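Side-chain contacts in serine protease pet (Escherichia coli, PDB 4OM9), which probably acts as a secreted serine protease and enterotoxin of enteroaggregative Escherichia coli, released as an autotransporter passenger domain: residues A[541-544]-A[545-549]; A[165-168]-A[169-172]; A[70-73]-A[74-77]; A[253-256]-A[257-260]. One frame throughout, in Å; residues are numbered along the deposited sequence.

Contact 1. Residues A[541-544]-A[545-549]; sequences VDWV and TRIKN
V541 O is gripped by the guanidinium of R546. R546 NE bonds to V541 O at 3.1 Å, and NH2 adds a weak second bond. NE comes from above the carbonyl plane, 44° out of it. The side chain of R546 runs extended from CG to NE, which carries its head back past D542 to V541. On the way CG of R546 passes 3.3 Å from D542 O. R546 N bonds to D542 O at 2.8 Å. D542 OD1 accepts the capping bond from V544 N at 3.0 Å, met from above the carboxylate plane. OD2 of D542 forms a salt bridge with R527, which should help to hold the carboxylate in place. Further along, the ring of W543 packs against I547. CG of W543 sits between the backbone N and the carbonyl carbon (chi1 61°), which sets the indole beside I547. CD1 of I547 meets CE3 of W543 at 3.5 Å, at the ring edge, while V544 CG2 lies over one face. I547 N also bonds to W543 O at 2.9 Å. Nearer the surface, CG1 of V541 touches CG2 of T545 at 3.7 Å, with the two side chains crossing at about a right angle. Together these features make the N-terminal end of helix 543-550, in the excursion between beta-helix strands 514-520 and 576-583, with D542 as its N-cap.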
loop_
_atom_site.group_PDB
_atom_site.type_symbol
_atom_site.label_atom_id
_atom_site.label_comp_id
_atom_site.label_asym_id
_atom_site.label_seq_id
_atom_site.Cartn_x
_atom_site.Cartn_y
_atom_site.Cartn_z
ATOM N N VAL A 541 18.683 -8.880 -34.866
ATOM C CA VAL A 541 18.286 -8.159 -33.659
ATOM C C VAL A 541 17.356 -8.993 -32.770
ATOM O O VAL A 541 16.444 -9.670 -33.255
ATOM C CB VAL A 541 17.576 -6.824 -33.992
ATOM C CG1 VAL A 541 17.355 -6.017 -32.722
ATOM C CG2 VAL A 541 18.378 -6.009 -35.004
ATOM N N ASP A 542 17.618 -8.941 -31.466
ATOM C CA ASP A 542 16.804 -9.608 -30.453
ATOM C C ASP A 542 15.352 -9.180 -30.575
ATOM O O ASP A 542 15.055 -7.980 -30.664
ATOM C CB ASP A 542 17.340 -9.275 -29.058
ATOM C CG ASP A 542 16.834 -10.218 -27.989
ATOM O OD1 ASP A 542 15.717 -10.765 -28.125
ATOM O OD2 ASP A 542 17.567 -10.407 -27.001
ATOM N N TRP A 543 14.449 -10.154 -30.582
ATOM C CA TRP A 543 13.028 -9.855 -30.713
ATOM C C TRP A 543 12.550 -9.010 -29.531
ATOM O O TRP A 543 11.629 -8.204 -29.659
ATOM C CB TRP A 543 12.213 -11.141 -30.826
ATOM C CG TRP A 543 12.300 -12.075 -29.639
ATOM C CD1 TRP A 543 13.171 -13.114 -29.476
ATOM C CD2 TRP A 543 11.474 -12.061 -28.466
ATOM N NE1 TRP A 543 12.940 -13.749 -28.285
ATOM C CE2 TRP A 543 11.905 -13.128 -27.647
ATOM C CE3 TRP A 543 10.419 -11.256 -28.034
ATOM C CZ2 TRP A 543 11.305 -13.412 -26.420
ATOM C CZ3 TRP A 543 9.826 -11.539 -26.813
ATOM C CH2 TRP A 543 10.271 -12.612 -26.021
ATOM N N VAL A 544 13.189 -9.201 -28.386
ATOM C CA VAL A 544 12.949 -8.379 -27.208
ATOM C C VAL A 544 13.257 -6.912 -27.507
ATOM O O VAL A 544 12.450 -6.025 -27.218
ATOM C CB VAL A 544 13.794 -8.877 -26.026
ATOM C CG1 VAL A 544 13.766 -7.883 -24.858
ATOM C CG2 VAL A 544 13.300 -10.238 -25.592
ATOM N N THR A 545 14.425 -6.671 -28.094
ATOM C CA THR A 545 14.810 -5.339 -28.561
ATOM C C THR A 545 13.825 -4.832 -29.626
ATOM O O THR A 545 13.477 -3.647 -29.661
ATOM C CB THR A 545 16.255 -5.347 -29.148
ATOM O OG1 THR A 545 17.197 -5.722 -28.133
ATOM C CG2 THR A 545 16.642 -3.983 -29.717
ATOM N N ARG A 546 13.371 -5.733 -30.492
ATOM C CA ARG A 546 12.511 -5.332 -31.612
ATOM C C ARG A 546 11.156 -4.834 -31.113
ATOM O O ARG A 546 10.610 -3.848 -31.636
ATOM C CB ARG A 546 12.319 -6.484 -32.596
ATOM C CG ARG A 546 13.562 -6.844 -33.380
ATOM C CD ARG A 546 13.215 -7.654 -34.639
ATOM N NE ARG A 546 14.382 -8.393 -35.105
ATOM C CZ ARG A 546 14.489 -8.993 -36.283
ATOM N NH1 ARG A 546 13.497 -8.938 -37.166
ATOM N NH2 ARG A 546 15.606 -9.637 -36.580
ATOM N N ILE A 547 10.623 -5.496 -30.093
ATOM C CA ILE A 547 9.381 -5.030 -29.497
ATOM C C ILE A 547 9.553 -3.614 -28.926
ATOM O O ILE A 547 8.687 -2.752 -29.095
ATOM C CB ILE A 547 8.900 -5.962 -28.396
ATOM C CG1 ILE A 547 8.525 -7.328 -28.978
ATOM C CG2 ILE A 547 7.728 -5.338 -27.653
ATOM C CD1 ILE A 547 8.373 -8.437 -27.903
ATOM N N LYS A 548 10.676 -3.378 -28.255
ATOM C CA LYS A 548 10.954 -2.064 -27.689
ATOM C C LYS A 548 11.104 -0.989 -28.779
ATOM O O LYS A 548 10.571 0.106 -28.638
ATOM C CB LYS A 548 12.208 -2.122 -26.803
ATOM C CG LYS A 548 12.849 -0.778 -26.500
ATOM C CD LYS A 548 14.027 -0.948 -25.550
ATOM C CE LYS A 548 14.889 0.309 -25.493
ATOM N NZ LYS A 548 16.038 0.194 -24.546
ATOM N N ASN A 549 11.818 -1.300 -29.858
ATOM C CA ASN A 549 11.918 -0.369 -30.986
ATOM C C ASN A 549 10.580 -0.129 -31.673
ATOM O O ASN A 549 10.277 0.987 -32.100
ATOM C CB ASN A 549 12.917 -0.868 -32.029
ATOM C CG ASN A 549 14.343 -0.859 -31.525
ATOM O OD1 ASN A 549 14.703 -0.096 -30.614
ATOM N ND2 ASN A 549 15.179 -1.707 -32.126
#

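Contact 2. Residues A[165-168]-A[169-172]; sequences TYQA and DLLS
CG2 of T165 lies over the centre of one face of the Y166 ring, just before a type I beta turn from A168 to L171. The turn lies in the loop leading to strand 172-185 of the protease region. The flat amide of Q167 and the peptide N of D169 are joined by one water. The water donates to Q167 OE1 at 3.3 Å and accepts from D169 N at 3.0 Å. L171 N closes the turn on A168 O at 3.1 Å. A weak bond from L170 N to Q167 O precedes it. Q167 O has a second partner in the hydroxyl of S152. The backbone oxygens of D169 and L171 both accept from Q18 NE2, which ties the turn to the chain just beyond helix 10-17. The carboxylate of D169 makes a long, weak ion pair with K627 and a weak bond with T528 N, both far later in the chain. The side chain of Q167 bends at chi2 (-55°), and its amide leads away from L170. Its aliphatic part stays behind and lies side by side with the buried leucine. CD1 of L170 rests 3.8 Å from CB of Q167.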
loop_
_atom_site.group_PDB
_atom_site.type_symbol
_atom_site.label_atom_id
_atom_site.label_comp_id
_atom_site.label_asym_id
_atom_site.label_seq_id
_atom_site.Cartn_x
_atom_site.Cartn_y
_atom_site.Cartn_z
ATOM N N THR A 165 8.089 -20.841 -28.334
ATOM C CA THR A 165 6.886 -21.597 -28.006
ATOM C C THR A 165 7.000 -22.149 -26.590
ATOM O O THR A 165 8.100 -22.478 -26.134
ATOM C CB THR A 165 6.633 -22.743 -29.009
ATOM O OG1 THR A 165 6.952 -22.301 -30.329
ATOM C CG2 THR A 165 5.177 -23.143 -28.991
ATOM N N TYR A 166 5.868 -22.202 -25.890
ATOM C CA TYR A 166 5.781 -22.775 -24.548
ATOM C C TYR A 166 6.602 -22.026 -23.476
ATOM O O TYR A 166 6.895 -22.590 -22.416
ATOM C CB TYR A 166 6.193 -24.259 -24.581
ATOM C CG TYR A 166 5.285 -25.099 -25.463
ATOM C CD1 TYR A 166 3.896 -24.974 -25.384
ATOM C CD2 TYR A 166 5.810 -25.990 -26.393
ATOM C CE1 TYR A 166 3.061 -25.723 -26.179
ATOM C CE2 TYR A 166 4.974 -26.751 -27.203
ATOM C CZ TYR A 166 3.601 -26.615 -27.090
ATOM O OH TYR A 166 2.767 -27.361 -27.902
ATOM N N GLN A 167 6.943 -20.765 -23.747
ATOM C CA GLN A 167 7.523 -19.857 -22.742
ATOM C C GLN A 167 6.478 -19.315 -21.766
ATOM O O GLN A 167 5.507 -18.684 -22.166
ATOM C CB GLN A 167 8.223 -18.672 -23.419
ATOM C CG GLN A 167 9.442 -19.054 -24.227
ATOM C CD GLN A 167 10.468 -19.833 -23.405
ATOM O OE1 GLN A 167 11.055 -19.306 -22.446
ATOM N NE2 GLN A 167 10.681 -21.095 -23.776
ATOM N N ALA A 168 6.708 -19.544 -20.483
ATOM C CA ALA A 168 5.812 -19.090 -19.426
ATOM C C ALA A 168 5.732 -17.561 -19.369
ATOM O O ALA A 168 4.645 -16.994 -19.165
ATOM C CB ALA A 168 6.272 -19.672 -18.056
ATOM N N ASP A 169 6.874 -16.891 -19.539
ATOM C CA ASP A 169 6.884 -15.423 -19.605
ATOM C C ASP A 169 5.917 -14.902 -20.690
ATOM O O ASP A 169 5.301 -13.843 -20.554
ATOM C CB ASP A 169 8.291 -14.902 -19.898
ATOM C CG ASP A 169 9.294 -15.227 -18.805
ATOM O OD1 ASP A 169 8.917 -15.280 -17.615
ATOM O OD2 ASP A 169 10.476 -15.428 -19.153
ATOM N N LEU A 170 5.795 -15.646 -21.780
ATOM C CA LEU A 170 5.013 -15.178 -22.923
ATOM C C LEU A 170 3.569 -15.654 -22.895
ATOM O O LEU A 170 2.842 -15.512 -23.873
ATOM C CB LEU A 170 5.679 -15.620 -24.217
ATOM C CG LEU A 170 7.064 -15.017 -24.386
ATOM C CD1 LEU A 170 7.731 -15.583 -25.622
ATOM C CD2 LEU A 170 6.928 -13.493 -24.486
ATOM N N LEU A 171 3.150 -16.232 -21.781
ATOM C CA LEU A 171 1.757 -16.623 -21.637
ATOM C C LEU A 171 0.851 -15.443 -21.997
ATOM O O LEU A 171 0.896 -14.398 -21.355
ATOM C CB LEU A 171 1.470 -17.124 -20.215
ATOM C CG LEU A 171 0.114 -17.812 -20.055
ATOM C CD1 LEU A 171 0.125 -19.251 -20.630
ATOM C CD2 LEU A 171 -0.334 -17.783 -18.619
ATOM N N SER A 172 0.029 -15.613 -23.024
ATOM C CA SER A 172 -0.760 -14.500 -23.566
ATOM C C SER A 172 -2.272 -14.792 -23.698
ATOM O O SER A 172 -2.687 -15.922 -23.911
ATOM C CB SER A 172 -0.188 -14.081 -24.923
ATOM O OG SER A 172 -0.252 -15.138 -25.856
HETATM O O HOH W 1 9.502 -18.239 -19.761
#

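Contact 3. Residues A[70-73]-A[74-77]; sequences VAHN and AKNK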
loop_
_atom_site.group_PDB
_atom_site.type_symbol
_atom_site.label_atom_id
_atom_site.label_comp_id
_atom_site.label_asym_id
_atom_site.label_seq_id
_atom_site.Cartn_x
_atom_site.Cartn_y
_atom_site.Cartn_z
ATOM N N VAL A 70 -6.126 -31.478 -24.545
ATOM C CA VAL A 70 -6.674 -32.062 -25.738
ATOM C C VAL A 70 -5.884 -33.344 -26.005
ATOM O O VAL A 70 -4.765 -33.486 -25.488
ATOM C CB VAL A 70 -6.638 -31.039 -26.893
ATOM C CG1 VAL A 70 -5.808 -31.514 -28.061
ATOM C CG2 VAL A 70 -8.044 -30.664 -27.266
ATOM N N ALA A 71 -6.493 -34.286 -26.735
ATOM C CA ALA A 71 -5.944 -35.644 -26.901
ATOM C C ALA A 71 -4.734 -35.702 -27.824
ATOM O O ALA A 71 -3.753 -36.377 -27.506
ATOM C CB ALA A 71 -7.038 -36.622 -27.419
ATOM N N HIS A 72 -4.790 -35.005 -28.959
ATOM C CA HIS A 72 -3.696 -35.082 -29.928
ATOM C C HIS A 72 -2.520 -34.199 -29.506
ATOM O O HIS A 72 -1.593 -33.964 -30.285
ATOM C CB HIS A 72 -4.184 -34.723 -31.345
ATOM C CG HIS A 72 -4.341 -33.253 -31.604
ATOM N ND1 HIS A 72 -5.393 -32.513 -31.111
ATOM C CD2 HIS A 72 -3.599 -32.400 -32.352
ATOM C CE1 HIS A 72 -5.283 -31.259 -31.524
ATOM N NE2 HIS A 72 -4.204 -31.167 -32.278
ATOM N N ASN A 73 -2.563 -33.723 -28.263
ATOM C CA ASN A 73 -1.411 -33.082 -27.644
ATOM C C ASN A 73 -0.438 -34.131 -27.109
ATOM O O ASN A 73 0.646 -33.800 -26.625
ATOM C CB ASN A 73 -1.845 -32.141 -26.520
ATOM C CG ASN A 73 -1.645 -30.675 -26.876
ATOM O OD1 ASN A 73 -1.386 -30.335 -28.031
ATOM N ND2 ASN A 73 -1.765 -29.799 -25.879
ATOM N N ALA A 74 -0.839 -35.396 -27.190
ATOM C CA ALA A 74 0.043 -36.498 -26.839
ATOM C C ALA A 74 1.199 -36.565 -27.829
ATOM O O ALA A 74 2.346 -36.794 -27.445
ATOM C CB ALA A 74 -0.722 -37.809 -26.816
ATOM N N LYS A 75 0.885 -36.353 -29.104
ATOM C CA LYS A 75 1.884 -36.345 -30.173
ATOM C C LYS A 75 2.858 -35.176 -30.029
ATOM O O LYS A 75 4.044 -35.294 -30.348
ATOM C CB LYS A 75 1.201 -36.281 -31.540
ATOM C CG LYS A 75 0.050 -37.261 -31.705
ATOM C CD LYS A 75 -0.526 -37.219 -33.117
ATOM C CE LYS A 75 -0.975 -35.817 -33.498
ATOM N NZ LYS A 75 -1.817 -35.815 -34.729
ATOM N N ASN A 76 2.342 -34.044 -29.559
ATOM C CA ASN A 76 3.161 -32.865 -29.310
ATOM C C ASN A 76 4.289 -33.186 -28.336
ATOM O O ASN A 76 4.151 -34.084 -27.498
ATOM C CB ASN A 76 2.303 -31.717 -28.766
ATOM C CG ASN A 76 1.357 -31.145 -29.809
ATOM O OD1 ASN A 76 1.093 -31.769 -30.837
ATOM N ND2 ASN A 76 0.844 -29.947 -29.547
ATOM N N LYS A 77 5.403 -32.464 -28.462
ATOM C CA LYS A 77 6.552 -32.635 -27.572
ATOM C C LYS A 77 6.091 -32.488 -26.131
ATOM O O LYS A 77 6.253 -31.431 -25.514
ATOM C CB LYS A 77 7.652 -31.620 -27.901
ATOM C CG LYS A 77 8.941 -31.800 -27.107
ATOM C CD LYS A 77 9.473 -33.218 -27.219
ATOM C CE LYS A 77 10.870 -33.322 -26.639
ATOM N NZ LYS A 77 11.824 -32.459 -27.383
#
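A74 N bonds to A71 O at 3.1 Å, with the N-H nearly straight at 160°, and this closes the chain round H72 and N73. A74 CB sits 3.4 Å from A71 O. Beside it, the side-chain amides of N73 and N76 come very close. OD1 of N73 is 2.7 Å from ND2 of N76, but the angle is too poor for a hydrogen bond, and the amide planes stand 51° apart. K75 bends back at chi3 (-56°), which brings its CE to 4.0 Å from CB of H72, near the plane of the imidazole at its edge. Further out, D101 OD1 accepts from H72 N, and R95 gives A71 O a second donor. ND2 of N73 donates to S208 O, and Y166 packs on N76. H72, D101 and S208 match the histidine, aspartate and serine of the catalytic triad of clan PA proteases, S208 lying in a GDSGS sequence. The turn therefore probably carries the active-site histidine. Side-chain groups of D101 and R95 hold the backbone of A71 and H72. N73 is held through S208 O, and its contact with N76 is close packing.

Contact 4. Residues A[253-256]-A[257-260]; sequences LKQL and FIQN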
loop_
_atom_site.group_PDB
_atom_site.type_symbol
_atom_site.label_atom_id
_atom_site.label_comp_id
_atom_site.label_asym_id
_atom_site.label_seq_id
_atom_site.Cartn_x
_atom_site.Cartn_y
_atom_site.Cartn_z
ATOM N N LEU A 253 -12.523 -41.242 -15.425
ATOM C CA LEU A 253 -11.112 -41.322 -15.111
ATOM C C LEU A 253 -10.927 -41.212 -13.605
ATOM O O LEU A 253 -10.156 -41.966 -13.040
ATOM C CB LEU A 253 -10.297 -40.246 -15.822
ATOM C CG LEU A 253 -8.838 -40.457 -15.403
ATOM C CD1 LEU A 253 -8.187 -41.617 -16.171
ATOM C CD2 LEU A 253 -8.004 -39.186 -15.470
ATOM N N LYS A 254 -11.654 -40.305 -12.953
ATOM C CA LYS A 254 -11.503 -40.107 -11.505
ATOM C C LYS A 254 -11.925 -41.357 -10.713
ATOM O O LYS A 254 -11.472 -41.576 -9.594
ATOM C CB LYS A 254 -12.316 -38.897 -11.020
ATOM C CG LYS A 254 -11.792 -37.509 -11.443
ATOM C CD LYS A 254 -12.743 -36.412 -10.947
ATOM C CE LYS A 254 -12.213 -35.001 -11.221
ATOM N NZ LYS A 254 -12.863 -33.957 -10.361
ATOM N N GLN A 255 -12.796 -42.176 -11.295
ATOM C CA GLN A 255 -13.269 -43.366 -10.597
ATOM C C GLN A 255 -12.166 -44.398 -10.498
ATOM O O GLN A 255 -12.150 -45.211 -9.580
ATOM C CB GLN A 255 -14.495 -43.959 -11.288
ATOM C CG GLN A 255 -15.804 -43.491 -10.691
ATOM C CD GLN A 255 -15.934 -43.863 -9.225
ATOM O OE1 GLN A 255 -15.529 -44.955 -8.810
ATOM N NE2 GLN A 255 -16.500 -42.961 -8.431
ATOM N N LEU A 256 -11.230 -44.347 -11.432
ATOM C CA LEU A 256 -10.118 -45.284 -11.431
ATOM C C LEU A 256 -9.183 -45.114 -10.212
ATOM O O LEU A 256 -8.305 -45.948 -9.968
ATOM C CB LEU A 256 -9.315 -45.128 -12.718
ATOM C CG LEU A 256 -10.039 -45.466 -14.023
ATOM C CD1 LEU A 256 -9.058 -45.352 -15.161
ATOM C CD2 LEU A 256 -10.660 -46.868 -13.969
ATOM N N PHE A 257 -9.357 -44.047 -9.446
ATOM C CA PHE A 257 -8.412 -43.791 -8.366
ATOM C C PHE A 257 -9.077 -43.723 -7.004
ATOM O O PHE A 257 -8.494 -43.211 -6.051
ATOM C CB PHE A 257 -7.616 -42.499 -8.660
ATOM C CG PHE A 257 -6.658 -42.658 -9.809
ATOM C CD1 PHE A 257 -5.368 -43.145 -9.591
ATOM C CD2 PHE A 257 -7.074 -42.412 -11.118
ATOM C CE1 PHE A 257 -4.485 -43.335 -10.646
ATOM C CE2 PHE A 257 -6.200 -42.609 -12.194
ATOM C CZ PHE A 257 -4.901 -43.063 -11.958
ATOM N N ILE A 258 -10.288 -44.257 -6.890
ATOM C CA ILE A 258 -10.923 -44.223 -5.582
ATOM C C ILE A 258 -10.992 -45.593 -4.916
ATOM O O ILE A 258 -11.597 -46.521 -5.440
ATOM C CB ILE A 258 -12.328 -43.627 -5.651
ATOM C CG1 ILE A 258 -12.248 -42.178 -6.182
ATOM C CG2 ILE A 258 -12.965 -43.667 -4.264
ATOM C CD1 ILE A 258 -13.585 -41.557 -6.659
ATOM N N GLN A 259 -10.320 -45.709 -3.770
ATOM C CA GLN A 259 -10.575 -46.807 -2.841
ATOM C C GLN A 259 -11.064 -46.249 -1.512
ATOM O O GLN A 259 -10.305 -45.630 -0.755
ATOM C CB GLN A 259 -9.336 -47.680 -2.620
ATOM C CG GLN A 259 -9.626 -48.834 -1.670
ATOM C CD GLN A 259 -8.464 -49.770 -1.442
ATOM O OE1 GLN A 259 -7.462 -49.756 -2.157
ATOM N NE2 GLN A 259 -8.602 -50.603 -0.428
ATOM N N ASN A 260 -12.344 -46.452 -1.237
ATOM C CA ASN A 260 -12.915 -45.989 0.013
ATOM C C ASN A 260 -12.423 -46.801 1.217
ATOM O O ASN A 260 -12.430 -48.026 1.208
ATOM C CB ASN A 260 -14.448 -46.022 -0.076
ATOM C CG ASN A 260 -15.002 -44.986 -1.061
ATOM O OD1 ASN A 260 -15.636 -45.331 -2.062
ATOM N ND2 ASN A 260 -14.749 -43.715 -0.780
#
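The ring of F257 is the tightly packed part of this contact, and the pair Q255 and I258 is the loose part. F257 folds back on the chain just before it. Its CG lies anti to the carbonyl carbon (chi1 -70°), and the peptide group of L256 comes up against the ring. L256 O lies over one ring face, 3.7 Å from CG of F257. CB of L256 meets CD2 of F257 at 3.9 Å. L253 O stands at the ring edge, near its plane, 3.7 Å from F257 CD2. Beyond the segments, Y66, I93 and N94 close round the phenyl group, and R106 makes a cation-pi contact with it. The backbone follows a type I beta turn from Q255 to I258. F257 N bonds to K254 O at 3.3 Å, and a weak bond runs from I258 N to Q255 O. On the more exposed side, Q255 bends at chi2 and turns its amide back along the chain. NE2 of Q255 then touches CD1 of I258 at 3.7 Å, with the two side chains crossing. CD1 of I258 also lies 3.6 Å from K254 O. Here helix 247-255 passes into strand 258-262, an outermost strand of a parallel beta-helix sheet, which pairs with strand 294-298. The ring hydrogens facing L253 O would be slightly positive, so the edge contact is probably mildly attractive. F257 is thus held by apolar packing, carbonyl contacts and the cation-pi contact with R106, while Q255 and I258 add side-chain van der Waals contact beside one weak backbone bond.

In the fold
Contacts 2 and 3 lie in the protease region and touch through Y166 and N76. Contact 1 comes much later in the chain, yet packs on contact 2 where W543 meets L170. Contact 2 therefore touches both contact 1, in the excursion from the beta-helix, and contact 3, at the probable active site, by different residues. Contact 4, where the chain passes into the beta-helix, stands apart, its nearest atoms about 12 Å from contact 3. Contact 3 is a surface contact; the other three are partly buried. Polar side chains matter at the helix start of contact 1, a water at contact 2, and amides at contact 3. Contact 4 relies mainly on an aromatic ring.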